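Local atomic coordinates of peptidoglycan-binding domain 1 (Burkholderia, PDB entry 5NM7), a protein that is a modular phage endolysin that probably binds bacterial peptidoglycan through one domain and cleaves its glycan strands with a large lysozyme-like catalytic domain. Residues A12-L17 and A32-A37; R19-A24 and D40-F45; D85-D90 and A213-V218; K231-F236 and K253-F258. All coordinates share one frame; numbering follows the deposited sequence.

Interaction 1 of 4, residues A12-L17 and A32-A37; sequences ADVSYL and AIYGSA. With GLY (glycine), chain D.
Val-14 and Tyr-34 cross at about a right angle where the first helix of the peptidoglycan-binding domain meets the loop that leads into helix 36-48. With CG1 anti to the backbone N (chi1 176°), Val-14 sets that methyl against the loop backbone, 3.5 Å from the backbone N of Tyr-34 and 4.0 Å from Tyr-34 CB. Its other methyl, CG2, sits at the edge of the tyrosine ring, near the ring plane. Leu-17, one turn further on, comes at the same ring obliquely, and its CD2 lies 3.4 Å from Tyr-34 CE1, a tight apolar contact. At the start of the loop segment, Ala-32 CB touches Ser-15 CB at 3.9 Å, where the two backbones run closest. Tyr-34, the centre of an inverse gamma turn, has its hydroxyl hydrogen-bonded to Gly-55 O, which anchors the far end of the ring.

Next to this packing the loop turns its polar backbone to a bound glycine. Ile-33 O accepts a bond of 2.8 Å from the ligand N, while Ala-37 N, in the first turn of helix 36-48, gives one of 2.9 Å to the ligand OXT. Gly-35 N adds a weak bond to the ligand O, and Asp-31 OD2 and Thr-38 N bind the ligand as well. Apolar side chains, with a bond from Ala-32 N to Gln-18 OE1, seat the loop on the helix; Ile-33 O and Asp-31, and the N-H groups of the helix start, would suit the ammonium and carboxylate of a glycine zwitterion.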
loop_
_atom_site.group_PDB
_atom_site.type_symbol
_atom_site.label_atom_id
_atom_site.label_comp_id
_atom_site.label_asym_id
_atom_site.label_seq_id
_atom_site.Cartn_x
_atom_site.Cartn_y
_atom_site.Cartn_z
ATOM N N ALA A 12 -15.416 9.697 22.400
ATOM C CA ALA A 12 -16.531 10.280 21.641
ATOM C C ALA A 12 -16.475 9.933 20.148
ATOM O O ALA A 12 -17.504 9.691 19.540
ATOM C CB ALA A 12 -16.561 11.787 21.834
ATOM N N ASP A 13 -15.277 9.886 19.571
ATOM C CA ASP A 13 -15.135 9.517 18.164
ATOM C C ASP A 13 -15.598 8.075 17.909
ATOM O O ASP A 13 -16.137 7.789 16.853
ATOM C CB ASP A 13 -13.695 9.704 17.665
ATOM C CG ASP A 13 -13.273 11.175 17.565
ATOM O OD1 ASP A 13 -14.127 12.070 17.339
ATOM O OD2 ASP A 13 -12.061 11.429 17.703
ATOM N N VAL A 14 -15.375 7.171 18.857
ATOM C CA VAL A 14 -15.817 5.802 18.729
ATOM C C VAL A 14 -17.329 5.704 18.825
ATOM O O VAL A 14 -17.952 5.013 18.037
ATOM C CB VAL A 14 -15.159 4.869 19.769
ATOM C CG1 VAL A 14 -15.701 3.464 19.673
ATOM C CG2 VAL A 14 -13.651 4.866 19.551
ATOM N N SER A 15 -17.946 6.405 19.780
ATOM C CA SER A 15 -19.409 6.312 19.862
ATOM C C SER A 15 -20.023 6.893 18.593
ATOM O O SER A 15 -21.011 6.362 18.120
ATOM C CB SER A 15 -19.975 6.919 21.156
ATOM O OG SER A 15 -19.380 8.130 21.422
ATOM N N TYR A 16 -19.427 7.955 18.037
ATOM C CA TYR A 16 -19.871 8.509 16.762
ATOM C C TYR A 16 -19.766 7.457 15.650
ATOM O O TYR A 16 -20.719 7.192 14.938
ATOM C CB TYR A 16 -19.088 9.765 16.402
ATOM C CG TYR A 16 -19.550 10.383 15.107
ATOM C CD1 TYR A 16 -20.791 11.029 15.032
ATOM C CD2 TYR A 16 -18.790 10.281 13.946
ATOM C CE1 TYR A 16 -21.244 11.582 13.839
ATOM C CE2 TYR A 16 -19.234 10.837 12.747
ATOM C CZ TYR A 16 -20.469 11.478 12.708
ATOM O OH TYR A 16 -20.913 12.028 11.532
ATOM N N LEU A 17 -18.632 6.764 15.586
ATOM C CA LEU A 17 -18.505 5.645 14.637
ATOM C C LEU A 17 -19.586 4.590 14.825
ATOM O O LEU A 17 -20.197 4.127 13.854
ATOM C CB LEU A 17 -17.123 4.983 14.779
ATOM C CG LEU A 17 -16.866 3.760 13.910
ATOM C CD1 LEU A 17 -16.782 4.124 12.425
ATOM C CD2 LEU A 17 -15.567 3.119 14.380
ATOM N N ALA A 32 -18.737 3.593 23.206
ATOM C CA ALA A 32 -17.521 4.348 22.961
ATOM C C ALA A 32 -16.242 3.482 23.088
ATOM O O ALA A 32 -15.155 4.023 23.302
ATOM C CB ALA A 32 -17.452 5.584 23.886
ATOM N N ILE A 33 -16.380 2.172 22.953
ATOM C CA ILE A 33 -15.237 1.234 23.039
ATOM C C ILE A 33 -15.141 0.495 21.700
ATOM O O ILE A 33 -16.072 -0.222 21.294
ATOM C CB ILE A 33 -15.416 0.189 24.155
ATOM C CG1 ILE A 33 -15.445 0.858 25.531
ATOM C CG2 ILE A 33 -14.296 -0.864 24.122
ATOM C CD1 ILE A 33 -16.011 -0.035 26.620
ATOM N N TYR A 34 -14.006 0.656 21.031
ATOM C CA TYR A 34 -13.777 -0.011 19.760
ATOM C C TYR A 34 -13.184 -1.369 20.109
ATOM O O TYR A 34 -11.970 -1.536 20.145
ATOM C CB TYR A 34 -12.816 0.848 18.917
ATOM C CG TYR A 34 -12.771 0.601 17.440
ATOM C CD1 TYR A 34 -12.813 1.669 16.556
ATOM C CD2 TYR A 34 -12.616 -0.681 16.905
ATOM C CE1 TYR A 34 -12.715 1.488 15.203
ATOM C CE2 TYR A 34 -12.524 -0.867 15.530
ATOM C CZ TYR A 34 -12.570 0.244 14.688
ATOM O OH TYR A 34 -12.481 0.124 13.314
ATOM N N GLY A 35 -14.063 -2.319 20.373
ATOM C CA GLY A 35 -13.658 -3.676 20.680
ATOM C C GLY A 35 -13.943 -4.565 19.492
ATOM O O GLY A 35 -14.162 -4.089 18.363
ATOM N N SER A 36 -13.975 -5.870 19.747
ATOM C CA SER A 36 -14.147 -6.845 18.679
ATOM C C SER A 36 -15.478 -6.730 17.954
ATOM O O SER A 36 -15.548 -6.984 16.762
ATOM C CB SER A 36 -13.927 -8.280 19.220
ATOM O OG SER A 36 -14.966 -8.660 20.115
ATOM N N ALA A 37 -16.554 -6.396 18.666
ATOM C CA ALA A 37 -17.850 -6.250 18.013
ATOM C C ALA A 37 -17.834 -5.053 17.056
ATOM O O ALA A 37 -18.403 -5.125 15.966
ATOM C CB ALA A 37 -18.974 -6.121 19.041
HETATM N N GLY D . -17.906 -2.061 22.293
HETATM C CA GLY D . -17.614 -3.487 22.550
HETATM C C GLY D . -17.070 -4.140 21.296
HETATM O O GLY D . -16.860 -3.479 20.267
HETATM O OXT GLY D . -16.834 -5.351 21.319
#

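Interaction 2 of 4, residues R19-A24 and D40-F45; sequences RQLIAA and DAVMAF
The Phe-45 ring, the one flat group in this contact between two helices of the peptidoglycan-binding domain, meets Ala-24 CB and Leu-21 CD2 obliquely. Ala-24 CB is 3.9 Å from Phe-45 CE1, just where helix 12-23 has ended and the chain leaves helical geometry. The ring also stacks with His-49, and Thr-64 and Leu-65 of helix 59-67 touch it as well, so a third helix joins the small core.

The helical segments 19-23 and 40-45 run in roughly the same direction, their axes 43° apart and 10.5 Å from each other at closest approach. Leu-21 bridges this distance. Its CG stands anti to the carbonyl carbon (chi1 -64°), sending the fork of the side chain toward the second helix, where the two methyls divide the work. CD1 reaches both Val-42 CG2 and Ala-41 CB, the latter at 4.1 Å, whereas CD2 turns to the next helical turn and lies 4.0 Å from Phe-45 CB.

Leu-65 also packs on Leu-21, so this leucine is buried among side chains from both neighbouring helices. The side chains that meet across the pair are all apolar, and the small Ala-41 and Ala-24 lie against larger partners. The shortest approach is between Leu-21 CD1 and Val-42 CG2, 3.8 Å apart.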
loop_
_atom_site.group_PDB
_atom_site.type_symbol
_atom_site.label_atom_id
_atom_site.label_comp_id
_atom_site.label_asym_id
_atom_site.label_seq_id
_atom_site.Cartn_x
_atom_site.Cartn_y
_atom_site.Cartn_z
ATOM N N ARG A 19 -22.560 4.820 16.152
ATOM C CA ARG A 19 -23.843 5.363 15.635
ATOM C C ARG A 19 -23.936 5.323 14.117
ATOM O O ARG A 19 -24.986 4.943 13.575
ATOM C CB ARG A 19 -24.077 6.782 16.149
ATOM C CG ARG A 19 -24.375 6.781 17.635
ATOM C CD ARG A 19 -24.947 8.085 18.158
ATOM N NE ARG A 19 -25.490 7.817 19.495
ATOM C CZ ARG A 19 -24.880 8.081 20.653
ATOM N NH1 ARG A 19 -23.693 8.689 20.693
ATOM N NH2 ARG A 19 -25.479 7.741 21.797
ATOM N N GLN A 20 -22.843 5.677 13.429
ATOM C CA GLN A 20 -22.799 5.652 11.960
ATOM C C GLN A 20 -22.932 4.216 11.436
ATOM O O GLN A 20 -23.673 3.967 10.487
ATOM C CB GLN A 20 -21.530 6.313 11.438
ATOM C CG GLN A 20 -21.355 7.800 11.678
ATOM C CD GLN A 20 -22.419 8.600 10.946
ATOM O OE1 GLN A 20 -22.226 8.996 9.779
ATOM N NE2 GLN A 20 -23.534 8.777 11.561
ATOM N N LEU A 21 -22.249 3.277 12.084
ATOM C CA LEU A 21 -22.387 1.868 11.720
ATOM C C LEU A 21 -23.814 1.371 11.913
ATOM O O LEU A 21 -24.328 0.618 11.084
ATOM C CB LEU A 21 -21.408 0.998 12.503
ATOM C CG LEU A 21 -19.924 1.289 12.188
ATOM C CD1 LEU A 21 -19.032 0.705 13.262
ATOM C CD2 LEU A 21 -19.550 0.718 10.816
ATOM N N ILE A 22 -24.449 1.785 13.004
ATOM C CA ILE A 22 -25.869 1.428 13.260
ATOM C C ILE A 22 -26.786 2.047 12.197
ATOM O O ILE A 22 -27.674 1.363 11.708
ATOM C CB ILE A 22 -26.314 1.804 14.696
ATOM C CG1 ILE A 22 -25.569 0.963 15.742
ATOM C CG2 ILE A 22 -27.807 1.546 14.904
ATOM C CD1 ILE A 22 -25.458 1.604 17.097
ATOM N N ALA A 23 -26.550 3.301 11.831
ATOM C CA ALA A 23 -27.278 3.971 10.744
ATOM C C ALA A 23 -27.128 3.236 9.410
ATOM O O ALA A 23 -28.058 3.200 8.608
ATOM C CB ALA A 23 -26.820 5.406 10.607
ATOM N N ALA A 24 -25.967 2.604 9.203
ATOM C CA ALA A 24 -25.740 1.735 8.036
ATOM C C ALA A 24 -26.198 0.270 8.195
ATOM O O ALA A 24 -25.940 -0.563 7.314
ATOM C CB ALA A 24 -24.258 1.782 7.661
ATOM N N ASP A 40 -15.649 -5.987 14.064
ATOM C CA ASP A 40 -16.450 -6.862 13.196
ATOM C C ASP A 40 -17.461 -6.091 12.397
ATOM O O ASP A 40 -17.670 -6.386 11.220
ATOM C CB ASP A 40 -17.189 -7.940 13.999
ATOM C CG ASP A 40 -16.278 -8.988 14.543
ATOM O OD1 ASP A 40 -15.068 -8.966 14.240
ATOM O OD2 ASP A 40 -16.766 -9.803 15.330
ATOM N N ALA A 41 -18.103 -5.104 13.026
ATOM C CA ALA A 41 -19.064 -4.270 12.310
ATOM C C ALA A 41 -18.405 -3.439 11.213
ATOM O O ALA A 41 -18.975 -3.296 10.131
ATOM C CB ALA A 41 -19.847 -3.364 13.272
ATOM N N VAL A 42 -17.224 -2.889 11.500
ATOM C CA VAL A 42 -16.485 -2.129 10.521
ATOM C C VAL A 42 -16.148 -3.076 9.366
ATOM O O VAL A 42 -16.368 -2.738 8.217
ATOM C CB VAL A 42 -15.232 -1.470 11.126
ATOM C CG1 VAL A 42 -14.370 -0.848 10.052
ATOM C CG2 VAL A 42 -15.637 -0.380 12.087
ATOM N N MET A 43 -15.666 -4.275 9.698
ATOM C CA MET A 43 -15.354 -5.262 8.664
ATOM C C MET A 43 -16.552 -5.619 7.798
ATOM O O MET A 43 -16.470 -5.593 6.569
ATOM C CB MET A 43 -14.732 -6.527 9.273
ATOM C CG MET A 43 -13.284 -6.360 9.664
ATOM S SD MET A 43 -12.422 -7.953 9.648
ATOM C CE MET A 43 -13.286 -8.728 11.014
ATOM N N ALA A 44 -17.695 -5.890 8.435
ATOM C CA ALA A 44 -18.912 -6.205 7.722
ATOM C C ALA A 44 -19.357 -5.036 6.851
ATOM O O ALA A 44 -19.759 -5.219 5.703
ATOM C CB ALA A 44 -20.021 -6.639 8.688
ATOM N N PHE A 45 -19.283 -3.818 7.381
ATOM C CA PHE A 45 -19.594 -2.642 6.591
ATOM C C PHE A 45 -18.665 -2.510 5.380
ATOM O O PHE A 45 -19.109 -2.246 4.251
ATOM C CB PHE A 45 -19.507 -1.360 7.437
ATOM C CG PHE A 45 -19.678 -0.114 6.638
ATOM C CD1 PHE A 45 -20.952 0.344 6.292
ATOM C CD2 PHE A 45 -18.571 0.602 6.174
ATOM C CE1 PHE A 45 -21.090 1.463 5.495
ATOM C CE2 PHE A 45 -18.723 1.726 5.401
ATOM C CZ PHE A 45 -19.990 2.166 5.066
#

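Interaction 3 of 4, residues D85-D90 and A213-V218; sequences DRLQVD and AFVRFV
A Schellman motif closes helix 77-87 here, and the last turn of that helix packs on helix 207-219 of the lysozyme-like part of the protein, through Arg-86 and Leu-87. Gln-88 is the C-prime residue with positive phi, and its side-chain NE2 also bonds back to Asp-85 O at 2.8 Å, on a carbonyl lone pair. The chain can then leave the helix toward Val-89 and Asp-90.

Across the contact Val-215 serves both residues. Its CG1 is 3.7 Å from Arg-86 CB and also lies over the centre of one face of the Arg-86 guanidinium. The arginine chain bends at chi2 (-76°) and chi3 (-58°), folding its end back over this methyl. At the edge of the same group, near its plane, is the aliphatic CG of Arg-216.

The two guanidinium planes stand 61° apart. Arg-86 NH1 and Arg-216 NE both form salt bridges with Glu-212, whose carboxylate probably offsets the closeness of the two positive groups. A bound glycine touches Arg-86 and Val-215, so this edge of the contact lines a ligand pocket that also includes Asp-79 and Glu-212.

Deeper in, Leu-87 packs against Val-215 and Val-218, with Leu-225 of helix 222-229 also touching it. Leu-87 CD2 lies 4.0 Å from Val-215 CG1 and equally far from Val-218 CG1.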
loop_
_atom_site.group_PDB
_atom_site.type_symbol
_atom_site.label_atom_id
_atom_site.label_comp_id
_atom_site.label_asym_id
_atom_site.label_seq_id
_atom_site.Cartn_x
_atom_site.Cartn_y
_atom_site.Cartn_z
ATOM N N ASP A 85 -5.367 -15.374 -5.405
ATOM C CA ASP A 85 -5.384 -16.338 -6.513
ATOM C C ASP A 85 -4.156 -16.257 -7.395
ATOM O O ASP A 85 -3.575 -17.302 -7.753
ATOM C CB ASP A 85 -6.638 -16.170 -7.341
ATOM C CG ASP A 85 -7.921 -16.470 -6.546
ATOM O OD1 ASP A 85 -7.852 -17.126 -5.483
ATOM O OD2 ASP A 85 -8.990 -16.057 -6.999
ATOM N N ARG A 86 -3.749 -15.038 -7.762
ATOM C CA ARG A 86 -2.555 -14.855 -8.558
ATOM C C ARG A 86 -1.298 -15.414 -7.914
ATOM O O ARG A 86 -0.408 -15.938 -8.610
ATOM C CB ARG A 86 -2.327 -13.376 -8.906
ATOM C CG ARG A 86 -3.297 -12.814 -9.897
ATOM C CD ARG A 86 -2.945 -13.314 -11.296
ATOM N NE ARG A 86 -1.585 -12.956 -11.661
ATOM C CZ ARG A 86 -1.227 -11.731 -11.975
ATOM N NH1 ARG A 86 -2.150 -10.791 -11.994
ATOM N NH2 ARG A 86 0.025 -11.452 -12.305
ATOM N N LEU A 87 -1.184 -15.215 -6.602
ATOM C CA LEU A 87 -0.002 -15.611 -5.848
ATOM C C LEU A 87 -0.038 -17.040 -5.338
ATOM O O LEU A 87 1.009 -17.555 -4.945
ATOM C CB LEU A 87 0.193 -14.665 -4.647
ATOM C CG LEU A 87 0.509 -13.211 -5.005
ATOM C CD1 LEU A 87 0.276 -12.337 -3.803
ATOM C CD2 LEU A 87 1.925 -13.074 -5.465
ATOM N N GLN A 88 -1.226 -17.653 -5.327
ATOM C CA GLN A 88 -1.465 -18.935 -4.649
ATOM C C GLN A 88 -1.043 -18.835 -3.182
ATOM O O GLN A 88 -0.289 -19.654 -2.648
ATOM C CB GLN A 88 -0.772 -20.107 -5.389
ATOM C CG GLN A 88 -1.296 -20.318 -6.795
ATOM C CD GLN A 88 -2.696 -20.884 -6.806
ATOM O OE1 GLN A 88 -2.938 -21.977 -6.266
ATOM N NE2 GLN A 88 -3.657 -20.088 -7.297
ATOM N N VAL A 89 -1.511 -17.760 -2.551
ATOM C CA VAL A 89 -1.243 -17.460 -1.153
ATOM C C VAL A 89 -2.615 -17.398 -0.476
ATOM O O VAL A 89 -3.607 -16.986 -1.072
ATOM C CB VAL A 89 -0.457 -16.128 -1.049
ATOM C CG1 VAL A 89 -0.409 -15.595 0.381
ATOM C CG2 VAL A 89 0.966 -16.273 -1.596
ATOM N N ASP A 90 -2.659 -17.851 0.772
ATOM C CA ASP A 90 -3.849 -17.839 1.583
ATOM C C ASP A 90 -4.361 -16.373 1.635
ATOM O O ASP A 90 -3.577 -15.434 1.754
ATOM C CB ASP A 90 -3.511 -18.435 2.976
ATOM C CG ASP A 90 -3.341 -20.001 2.961
ATOM O OD1 ASP A 90 -3.768 -20.703 2.011
ATOM O OD2 ASP A 90 -2.787 -20.536 3.941
ATOM N N ALA A 213 1.149 -4.576 -9.579
ATOM C CA ALA A 213 2.584 -4.426 -9.592
ATOM C C ALA A 213 3.239 -5.168 -8.459
ATOM O O ALA A 213 4.264 -5.896 -8.663
ATOM C CB ALA A 213 3.017 -2.986 -9.591
ATOM N N PHE A 214 2.660 -5.038 -7.281
ATOM C CA PHE A 214 3.154 -5.812 -6.122
ATOM C C PHE A 214 3.084 -7.309 -6.376
ATOM O O PHE A 214 4.056 -8.015 -6.120
ATOM C CB PHE A 214 2.406 -5.435 -4.838
ATOM C CG PHE A 214 2.631 -6.376 -3.678
ATOM C CD1 PHE A 214 3.692 -6.181 -2.817
ATOM C CD2 PHE A 214 1.785 -7.439 -3.456
ATOM C CE1 PHE A 214 3.919 -7.032 -1.772
ATOM C CE2 PHE A 214 2.016 -8.312 -2.402
ATOM C CZ PHE A 214 3.075 -8.090 -1.562
ATOM N N VAL A 215 1.955 -7.778 -6.878
ATOM C CA VAL A 215 1.789 -9.213 -7.181
ATOM C C VAL A 215 2.887 -9.661 -8.143
ATOM O O VAL A 215 3.567 -10.680 -7.912
ATOM C CB VAL A 215 0.401 -9.489 -7.759
ATOM C CG1 VAL A 215 0.305 -10.863 -8.384
ATOM C CG2 VAL A 215 -0.644 -9.334 -6.662
ATOM N N ARG A 216 3.070 -8.910 -9.224
ATOM C CA ARG A 216 4.132 -9.270 -10.188
ATOM C C ARG A 216 5.513 -9.253 -9.562
ATOM O O ARG A 216 6.345 -10.113 -9.886
ATOM C CB ARG A 216 4.078 -8.390 -11.422
ATOM C CG ARG A 216 2.779 -8.531 -12.218
ATOM C CD ARG A 216 2.805 -7.519 -13.348
ATOM N NE ARG A 216 1.580 -7.522 -14.144
ATOM C CZ ARG A 216 1.486 -7.031 -15.390
ATOM N NH1 ARG A 216 2.546 -6.529 -16.007
ATOM N NH2 ARG A 216 0.303 -7.061 -16.023
ATOM N N PHE A 217 5.770 -8.273 -8.693
ATOM C CA PHE A 217 7.036 -8.108 -8.009
ATOM C C PHE A 217 7.354 -9.329 -7.175
ATOM O O PHE A 217 8.471 -9.865 -7.237
ATOM C CB PHE A 217 7.005 -6.876 -7.132
ATOM C CG PHE A 217 8.259 -6.632 -6.370
ATOM C CD1 PHE A 217 8.312 -6.922 -5.024
ATOM C CD2 PHE A 217 9.375 -6.053 -6.965
ATOM C CE1 PHE A 217 9.464 -6.662 -4.320
ATOM C CE2 PHE A 217 10.538 -5.797 -6.266
ATOM C CZ PHE A 217 10.583 -6.112 -4.913
ATOM N N VAL A 218 6.348 -9.792 -6.457
ATOM C CA VAL A 218 6.508 -10.976 -5.608
ATOM C C VAL A 218 6.685 -12.222 -6.475
ATOM O O VAL A 218 7.562 -13.053 -6.191
ATOM C CB VAL A 218 5.373 -11.130 -4.613
ATOM C CG1 VAL A 218 5.544 -12.391 -3.791
ATOM C CG2 VAL A 218 5.360 -9.928 -3.659
#

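Interaction 4 of 4, residues K231-F236 and K253-F258; sequences KKWAKF and KLERAF
CH-pi contacts come first: Glu-255 CA sits over one face of the Trp-233 indole, 3.8 Å from the centroid of the five-membered ring, and Lys-231 CG lies over a face of the Phe-258 ring at 4.2 Å from its centroid. The lysine chain bends at chi2 and chi3, carrying CE along the same ring to 3.5 Å from Phe-258 CZ while NZ goes on to a salt bridge with Asp-90.

The aromatic pair is oblique. The six-membered ring of Trp-233 and the Phe-258 ring have planes 47° apart, and Trp-233 CZ2 reaches Phe-258 CB at 3.5 Å.

Apolar packing completes the join between helices 233-241 and 250-265. Leu-254 CB rests over the indole face that Glu-255 CA also covers, 3.5 Å from Trp-233 CE3; Lys-231 O is above the opposite face. Leu-254 CD1 meets the edge of the Phe-236 ring, 3.8 Å from CD1 of Phe-236. Leu-228 and Ala-93 add helices 222-229 and 91-101 around the tryptophan.

Trp-233 is probably held mainly by dispersion and CH-pi contacts across this interface. The aliphatic part of Lys-231 covers the Phe-258 ring, while its ammonium pairs with Asp-90, which probably offsets its charge.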
loop_
_atom_site.group_PDB
_atom_site.type_symbol
_atom_site.label_atom_id
_atom_site.label_comp_id
_atom_site.label_asym_id
_atom_site.label_seq_id
_atom_site.Cartn_x
_atom_site.Cartn_y
_atom_site.Cartn_z
ATOM N N LYS A 231 4.131 -18.355 5.007
ATOM C CA LYS A 231 3.916 -17.448 6.129
ATOM C C LYS A 231 5.152 -17.275 6.984
ATOM O O LYS A 231 5.088 -17.275 8.229
ATOM C CB LYS A 231 2.714 -17.889 6.961
ATOM C CG LYS A 231 1.412 -18.011 6.195
ATOM C CD LYS A 231 1.130 -19.473 5.844
ATOM C CE LYS A 231 -0.332 -19.815 5.963
ATOM N NZ LYS A 231 -0.569 -21.251 5.631
ATOM N N LYS A 232 6.304 -17.200 6.341
ATOM C CA LYS A 232 7.571 -16.982 7.031
ATOM C C LYS A 232 7.725 -15.468 7.106
ATOM O O LYS A 232 8.386 -14.826 6.276
ATOM C CB LYS A 232 8.734 -17.619 6.310
ATOM C CG LYS A 232 8.700 -19.132 6.269
ATOM C CD LYS A 232 10.029 -19.584 5.664
ATOM C CE LYS A 232 10.133 -21.026 5.289
ATOM N NZ LYS A 232 8.962 -21.814 5.657
ATOM N N TRP A 233 7.114 -14.888 8.122
ATOM C CA TRP A 233 6.927 -13.413 8.120
ATOM C C TRP A 233 8.187 -12.635 8.294
ATOM O O TRP A 233 8.392 -11.626 7.621
ATOM C CB TRP A 233 5.922 -13.024 9.174
ATOM C CG TRP A 233 4.607 -13.631 8.936
ATOM C CD1 TRP A 233 3.979 -14.514 9.755
ATOM C CD2 TRP A 233 3.742 -13.442 7.812
ATOM N NE1 TRP A 233 2.780 -14.869 9.226
ATOM C CE2 TRP A 233 2.601 -14.244 8.029
ATOM C CE3 TRP A 233 3.822 -12.697 6.652
ATOM C CZ2 TRP A 233 1.549 -14.319 7.128
ATOM C CZ3 TRP A 233 2.766 -12.776 5.743
ATOM C CH2 TRP A 233 1.635 -13.560 6.007
ATOM N N ALA A 234 9.100 -13.138 9.135
ATOM C CA ALA A 234 10.355 -12.426 9.332
ATOM C C ALA A 234 11.180 -12.485 8.069
ATOM O O ALA A 234 11.800 -11.501 7.678
ATOM C CB ALA A 234 11.127 -12.999 10.524
ATOM N N LYS A 235 11.205 -13.661 7.430
ATOM C CA LYS A 235 11.941 -13.802 6.178
ATOM C C LYS A 235 11.327 -12.922 5.062
ATOM O O LYS A 235 12.051 -12.213 4.399
ATOM C CB LYS A 235 11.960 -15.267 5.744
ATOM C CG LYS A 235 12.650 -15.523 4.435
ATOM C CD LYS A 235 14.035 -14.928 4.421
ATOM N N PHE A 236 10.018 -12.948 4.942
ATOM C CA PHE A 236 9.354 -12.105 3.951
ATOM C C PHE A 236 9.683 -10.636 4.231
ATOM O O PHE A 236 10.041 -9.895 3.313
ATOM C CB PHE A 236 7.865 -12.276 3.934
ATOM C CG PHE A 236 7.183 -11.316 3.000
ATOM C CD1 PHE A 236 6.660 -10.132 3.495
ATOM C CD2 PHE A 236 7.099 -11.584 1.650
ATOM C CE1 PHE A 236 6.098 -9.218 2.622
ATOM C CE2 PHE A 236 6.498 -10.689 0.777
ATOM C CZ PHE A 236 5.990 -9.505 1.278
ATOM N N LYS A 253 4.095 -7.450 12.963
ATOM C CA LYS A 253 2.826 -6.932 12.483
ATOM C C LYS A 253 2.172 -7.831 11.450
ATOM O O LYS A 253 0.959 -8.003 11.477
ATOM C CB LYS A 253 2.987 -5.501 11.920
ATOM C CG LYS A 253 3.221 -4.488 13.036
ATOM C CD LYS A 253 3.511 -3.117 12.448
ATOM C CE LYS A 253 3.532 -2.070 13.552
ATOM N NZ LYS A 253 4.119 -0.818 13.025
ATOM N N LEU A 254 2.969 -8.383 10.533
ATOM C CA LEU A 254 2.462 -9.325 9.555
ATOM C C LEU A 254 1.902 -10.562 10.251
ATOM O O LEU A 254 0.787 -10.972 9.961
ATOM C CB LEU A 254 3.545 -9.759 8.563
ATOM C CG LEU A 254 3.898 -8.684 7.525
ATOM C CD1 LEU A 254 5.231 -8.992 6.868
ATOM C CD2 LEU A 254 2.793 -8.593 6.513
ATOM N N GLU A 255 2.691 -11.097 11.157
ATOM C CA GLU A 255 2.311 -12.340 11.904
ATOM C C GLU A 255 1.008 -12.166 12.631
ATOM O O GLU A 255 0.056 -12.940 12.450
ATOM C CB GLU A 255 3.435 -12.725 12.857
ATOM C CG GLU A 255 3.232 -13.889 13.853
ATOM C CD GLU A 255 4.132 -13.721 15.086
ATOM O OE1 GLU A 255 5.289 -13.180 15.047
ATOM O OE2 GLU A 255 3.669 -14.144 16.139
ATOM N N ARG A 256 0.906 -11.081 13.387
ATOM C CA ARG A 256 -0.301 -10.824 14.159
ATOM C C ARG A 256 -1.510 -10.408 13.328
ATOM O O ARG A 256 -2.631 -10.816 13.613
ATOM C CB ARG A 256 0.044 -9.883 15.342
ATOM C CG ARG A 256 1.234 -10.485 16.110
ATOM C CD ARG A 256 1.223 -10.315 17.600
ATOM N NE ARG A 256 2.422 -10.953 18.172
ATOM C CZ ARG A 256 3.029 -10.597 19.306
ATOM N NH1 ARG A 256 2.587 -9.579 20.043
ATOM N NH2 ARG A 256 4.107 -11.262 19.697
ATOM N N ALA A 257 -1.305 -9.699 12.212
ATOM C CA ALA A 257 -2.374 -9.451 11.266
ATOM C C ALA A 257 -2.938 -10.723 10.643
ATOM O O ALA A 257 -4.150 -10.879 10.512
ATOM C CB ALA A 257 -1.917 -8.493 10.150
ATOM N N PHE A 258 -2.028 -11.593 10.223
ATOM C CA PHE A 258 -2.387 -12.875 9.637
ATOM C C PHE A 258 -3.234 -13.697 10.617
ATOM O O PHE A 258 -4.272 -14.235 10.220
ATOM C CB PHE A 258 -1.133 -13.676 9.276
ATOM C CG PHE A 258 -1.446 -15.095 8.863
ATOM C CD1 PHE A 258 -2.033 -15.372 7.625
ATOM C CD2 PHE A 258 -1.197 -16.143 9.733
ATOM C CE1 PHE A 258 -2.350 -16.673 7.247
ATOM C CE2 PHE A 258 -1.539 -17.444 9.377
ATOM C CZ PHE A 258 -2.111 -17.712 8.138
#

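How the interactions relate
From the N terminus, interaction 1 closes the loop between helices 12-23 and 36-48, and interaction 2 joins the same two helices further along. Their segments alternate in sequence, so the two contacts cross, and they touch in space through Tyr-34 and Leu-17 against Val-42, so the two contacts adjoin within the peptidoglycan-binding domain. Interaction 3 then spans 122 residues, bringing the end of helix 77-87 onto helix 207-219. Interaction 4 follows in series and closes a short loop between helices 233-241 and 250-265. The salt bridge from Asp-90 to Lys-231 connects interactions 3 and 4, whose centres are about 16 Å apart; interactions 1 and 2 touch neither of them.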